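Local atomic coordinates of alkaline phosphatase (Antarctic bacterium, PDB entry 2W5V), a protein that probably hydrolyses phosphate monoesters at alkaline pH, as alkaline phosphatases do, using bound zinc and magnesium ions. Residues Lys124-Ala136 / Glu218-Leu231. The protein carries 1 engineered substitution. Numbering follows the deposited sequence.
Sequences KTGVVATSSITDA and EAMPTMEKGRGNFL. Engineered in segment 124-136: Asp135 (natural residue His).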
loop_
_atom_site.group_PDB
_atom_site.type_symbol
_atom_site.label_atom_id
_atom_site.label_comp_id
_atom_site.label_asym_id
_atom_site.label_seq_id
_atom_site.Cartn_x
_atom_site.Cartn_y
_atom_site.Cartn_z
ATOM N N LYS B 124 10.784 5.945 29.915
ATOM C CA LYS B 124 11.589 4.718 29.834
ATOM C C LYS B 124 11.636 4.175 28.388
ATOM O O LYS B 124 10.633 4.204 27.677
ATOM C CB LYS B 124 11.032 3.658 30.791
ATOM C CG LYS B 124 11.255 3.960 32.275
ATOM C CD LYS B 124 12.687 3.639 32.691
ATOM C CE LYS B 124 12.926 3.917 34.167
ATOM N NZ LYS B 124 12.766 5.360 34.485
ATOM N N THR B 125 12.791 3.678 27.953
ATOM C CA THR B 125 12.969 3.321 26.543
ATOM C C THR B 125 13.469 1.893 26.338
ATOM O O THR B 125 14.239 1.367 27.142
ATOM C CB THR B 125 13.952 4.287 25.849
ATOM O OG1 THR B 125 15.205 4.278 26.547
ATOM C CG2 THR B 125 13.396 5.703 25.839
ATOM N N GLY B 126 13.031 1.263 25.256
ATOM C CA GLY B 126 13.471 -0.085 24.958
ATOM C C GLY B 126 13.582 -0.383 23.473
ATOM O O GLY B 126 12.890 0.217 22.646
ATOM N N VAL B 127 14.449 -1.334 23.141
ATOM C CA VAL B 127 14.670 -1.734 21.762
ATOM C C VAL B 127 14.774 -3.256 21.655
ATOM O O VAL B 127 15.576 -3.886 22.355
ATOM C CB VAL B 127 15.939 -1.081 21.212
ATOM C CG1 VAL B 127 16.308 -1.679 19.878
ATOM C CG2 VAL B 127 15.737 0.424 21.090
ATOM N N VAL B 128 13.954 -3.842 20.791
ATOM C CA VAL B 128 13.947 -5.287 20.575
ATOM C C VAL B 128 14.179 -5.573 19.095
ATOM O O VAL B 128 13.689 -4.825 18.239
ATOM C CB VAL B 128 12.601 -5.906 21.028
ATOM C CG1 VAL B 128 12.510 -7.365 20.614
ATOM C CG2 VAL B 128 12.434 -5.757 22.533
ATOM N N ALA B 129 14.925 -6.638 18.788
ATOM C CA ALA B 129 15.236 -6.981 17.399
ATOM C C ALA B 129 15.543 -8.468 17.232
ATOM O O ALA B 129 16.016 -9.101 18.168
ATOM C CB ALA B 129 16.414 -6.161 16.915
ATOM N N THR B 130 15.300 -9.017 16.040
ATOM C CA THR B 130 15.643 -10.417 15.769
ATOM C C THR B 130 16.997 -10.540 15.075
ATOM O O THR B 130 17.515 -11.640 14.889
ATOM C CB THR B 130 14.564 -11.162 14.953
ATOM O OG1 THR B 130 14.367 -10.500 13.697
ATOM C CG2 THR B 130 13.251 -11.199 15.713
ATOM N N SER B 131 17.563 -9.405 14.689
ATOM C CA SER B 131 18.940 -9.369 14.216
ATOM C C SER B 131 19.856 -9.176 15.419
ATOM O O SER B 131 19.416 -9.230 16.569
ATOM C CB SER B 131 19.138 -8.192 13.253
ATOM O OG SER B 131 18.776 -6.964 13.880
ATOM N N SER B 132 21.134 -8.944 15.156
ATOM C CA SER B 132 22.010 -8.460 16.209
ATOM C C SER B 132 21.446 -7.138 16.716
ATOM O O SER B 132 20.845 -6.371 15.954
ATOM C CB SER B 132 23.429 -8.259 15.674
ATOM O OG SER B 132 24.200 -7.467 16.561
ATOM N N ILE B 133 21.652 -6.842 17.992
ATOM C CA ILE B 133 21.189 -5.562 18.512
ATOM C C ILE B 133 21.995 -4.401 17.914
ATOM O O ILE B 133 21.625 -3.231 18.056
ATOM C CB ILE B 133 21.216 -5.524 20.056
ATOM C CG1 ILE B 133 20.259 -4.446 20.573
ATOM C CG2 ILE B 133 22.630 -5.331 20.577
ATOM C CD1 ILE B 133 18.777 -4.817 20.399
ATOM N N THR B 134 23.087 -4.732 17.231
ATOM C CA THR B 134 23.977 -3.713 16.674
ATOM C C THR B 134 23.679 -3.491 15.199
ATOM O O THR B 134 24.352 -2.687 14.539
ATOM C CB THR B 134 25.454 -4.117 16.788
ATOM O OG1 THR B 134 25.677 -5.325 16.047
ATOM C CG2 THR B 134 25.846 -4.331 18.249
ATOM N N ASP B 135 22.694 -4.220 14.675
ATOM C CA ASP B 135 22.299 -4.068 13.273
ATOM C C ASP B 135 21.690 -2.693 13.027
ATOM O O ASP B 135 21.300 -1.998 13.966
ATOM C CB ASP B 135 21.329 -5.176 12.838
ATOM C CG ASP B 135 21.258 -5.325 11.323
ATOM O OD1 ASP B 135 22.308 -5.163 10.663
ATOM O OD2 ASP B 135 20.155 -5.596 10.790
ATOM N N ALA B 136 21.608 -2.300 11.758
ATOM C CA ALA B 136 21.286 -0.921 11.405
ATOM C C ALA B 136 20.006 -0.385 12.056
ATOM O O ALA B 136 19.981 0.751 12.534
ATOM C CB ALA B 136 21.218 -0.761 9.876
ATOM N N GLU B 218 25.335 -13.883 16.925
ATOM C CA GLU B 218 25.031 -12.935 15.861
ATOM C C GLU B 218 23.518 -12.711 15.795
ATOM O O GLU B 218 22.924 -12.232 16.756
ATOM C CB GLU B 218 25.595 -13.430 14.529
ATOM C CG GLU B 218 27.123 -13.553 14.528
ATOM C CD GLU B 218 27.819 -12.208 14.421
ATOM O OE1 GLU B 218 28.921 -12.045 14.996
ATOM O OE2 GLU B 218 27.262 -11.305 13.761
ATOM N N ALA B 219 22.879 -13.067 14.685
ATOM C CA ALA B 219 21.432 -12.921 14.601
ATOM C C ALA B 219 20.758 -14.010 15.423
ATOM O O ALA B 219 21.333 -15.077 15.639
ATOM C CB ALA B 219 20.966 -12.992 13.149
ATOM N N MET B 220 19.537 -13.740 15.874
ATOM C CA MET B 220 18.704 -14.779 16.475
ATOM C C MET B 220 18.399 -15.823 15.412
ATOM O O MET B 220 18.524 -15.548 14.215
ATOM C CB MET B 220 17.386 -14.195 16.983
ATOM C CG MET B 220 17.548 -13.094 18.021
ATOM S SD MET B 220 18.141 -13.766 19.578
ATOM C CE MET B 220 16.766 -14.836 20.016
ATOM N N PRO B 221 17.993 -17.027 15.839
ATOM C CA PRO B 221 17.618 -18.081 14.888
ATOM C C PRO B 221 16.472 -17.619 13.990
ATOM O O PRO B 221 15.713 -16.733 14.389
ATOM C CB PRO B 221 17.145 -19.221 15.802
ATOM C CG PRO B 221 17.872 -18.981 17.098
ATOM C CD PRO B 221 17.960 -17.491 17.238
ATOM N N THR B 222 16.345 -18.192 12.796
ATOM C CA THR B 222 15.154 -17.939 11.985
ATOM C C THR B 222 13.964 -18.623 12.645
ATOM O O THR B 222 14.141 -19.464 13.527
ATOM C CB THR B 222 15.294 -18.465 10.538
ATOM O OG1 THR B 222 15.472 -19.892 10.544
ATOM C CG2 THR B 222 16.469 -17.793 9.835
ATOM N N MET B 223 12.755 -18.260 12.232
ATOM C CA MET B 223 11.558 -18.949 12.708
ATOM C C MET B 223 11.642 -20.424 12.320
ATOM O O MET B 223 11.295 -21.310 13.104
ATOM C CB MET B 223 10.296 -18.331 12.100
ATOM C CG MET B 223 9.937 -16.941 12.627
ATOM S SD MET B 223 9.777 -16.906 14.430
ATOM C CE MET B 223 8.343 -17.969 14.678
ATOM N N GLU B 224 12.116 -20.680 11.105
ATOM C CA GLU B 224 12.182 -22.045 10.590
ATOM C C GLU B 224 13.198 -22.882 11.369
ATOM O O GLU B 224 13.175 -24.112 11.310
ATOM C CB GLU B 224 12.487 -22.054 9.086
ATOM C CG GLU B 224 11.322 -21.567 8.214
ATOM C CD GLU B 224 11.634 -21.570 6.721
ATOM O OE1 GLU B 224 12.814 -21.437 6.350
ATOM O OE2 GLU B 224 10.696 -21.702 5.912
ATOM N N LYS B 225 14.084 -22.213 12.102
ATOM C CA LYS B 225 15.059 -22.907 12.932
ATOM C C LYS B 225 14.664 -22.870 14.403
ATOM O O LYS B 225 15.477 -23.160 15.271
ATOM C CB LYS B 225 16.453 -22.311 12.749
ATOM C CG LYS B 225 17.106 -22.644 11.424
ATOM C CD LYS B 225 17.618 -24.072 11.418
ATOM C CE LYS B 225 18.328 -24.400 10.114
ATOM N NZ LYS B 225 18.800 -25.816 10.078
ATOM N N GLY B 226 13.418 -22.494 14.675
ATOM C CA GLY B 226 12.864 -22.608 16.014
ATOM C C GLY B 226 13.040 -21.419 16.944
ATOM O O GLY B 226 13.173 -21.597 18.148
ATOM N N ARG B 227 13.032 -20.202 16.406
ATOM C CA ARG B 227 13.112 -19.022 17.266
ATOM C C ARG B 227 11.869 -18.918 18.146
ATOM O O ARG B 227 11.920 -18.387 19.247
ATOM C CB ARG B 227 13.285 -17.740 16.447
ATOM C CG ARG B 227 13.546 -16.496 17.304
ATOM C CD ARG B 227 13.787 -15.249 16.468
ATOM N NE ARG B 227 12.593 -14.783 15.756
ATOM C CZ ARG B 227 12.529 -14.613 14.440
ATOM N NH1 ARG B 227 13.590 -14.873 13.684
ATOM N NH2 ARG B 227 11.407 -14.180 13.877
ATOM N N GLY B 228 10.745 -19.424 17.657
ATOM C CA GLY B 228 9.516 -19.348 18.424
ATOM C C GLY B 228 9.089 -17.911 18.664
ATOM O O GLY B 228 9.431 -17.022 17.882
ATOM N N ASN B 229 8.356 -17.688 19.754
ATOM C CA ASN B 229 7.696 -16.407 20.011
ATOM C C ASN B 229 8.582 -15.341 20.656
ATOM O O ASN B 229 8.096 -14.489 21.402
ATOM C CB ASN B 229 6.444 -16.612 20.866
ATOM C CG ASN B 229 6.771 -16.812 22.332
ATOM O OD1 ASN B 229 5.983 -16.457 23.208
ATOM N ND2 ASN B 229 7.943 -17.372 22.607
ATOM N N PHE B 230 9.874 -15.383 20.358
ATOM C CA PHE B 230 10.798 -14.389 20.898
ATOM C C PHE B 230 10.318 -12.942 20.728
ATOM O O PHE B 230 10.287 -12.172 21.687
ATOM C CB PHE B 230 12.174 -14.519 20.261
ATOM C CG PHE B 230 13.072 -13.353 20.558
ATOM C CD1 PHE B 230 13.613 -13.192 21.826
ATOM C CD2 PHE B 230 13.360 -12.412 19.585
ATOM C CE1 PHE B 230 14.446 -12.117 22.114
ATOM C CE2 PHE B 230 14.187 -11.328 19.864
ATOM C CZ PHE B 230 14.730 -11.183 21.133
ATOM N N LEU B 231 9.960 -12.560 19.506
ATOM C CA LEU B 231 9.648 -11.158 19.257
ATOM C C LEU B 231 8.456 -10.701 20.105
ATOM O O LEU B 231 8.524 -9.670 20.770
ATOM C CB LEU B 231 9.416 -10.892 17.762
ATOM C CG LEU B 231 9.146 -9.445 17.349
ATOM C CD1 LEU B 231 10.302 -8.540 17.744
ATOM C CD2 LEU B 231 8.894 -9.373 15.855
#
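Thr130 lays its methyl over one face of the Arg227 guanidinium, CG2 3.6 Å from NE and off toward the rim of the group. The same CG2 reaches the edge of the Phe230 ring, near its plane, at CD2. Ala129 O lies at that edge too, 3.3 Å from Phe230 CE2. Over one face of the ring, above its centre, sits Met220 CE; the methionine chain bends at chi2 (-70°) and chi3 (-63°) to fold back there. CG2 of Thr130 stands anti to its own carbonyl carbon, which turns the methyl toward the arginine.

One backbone bond joins the segments, Met220 N to Thr130 O at 3.1 Å, with the donor tilted out of the carbonyl plane. Deeper along the strand, Val128 CG1 packs on Leu231 CD1 at 3.8 Å.

Arg227 NH1 donates to Pro221 O at 2.9 Å, in the carbonyl plane, and so ties down its own loop. NH2 forms salt bridges with Glu273 and Asp276 of helix 267-291. A methionine in place of Arg227 would probably leave Glu273 and Asp276 without this cationic partner and Pro221 O without this donor.

Ser132 O takes Ser131 OG and Asp135 N from opposite faces of its plane, the second closing a type I turn. Asp135 is engineered; the natural residue is histidine. The nearest side-chain atom of Ser131 is about 5 Å from a bound magnesium ion. The loop before helix 230-242 and the first residues of that helix pack against the C-terminal end of strand 124-129 in the central sheet, where the alkaline phosphatase fold places its metal site.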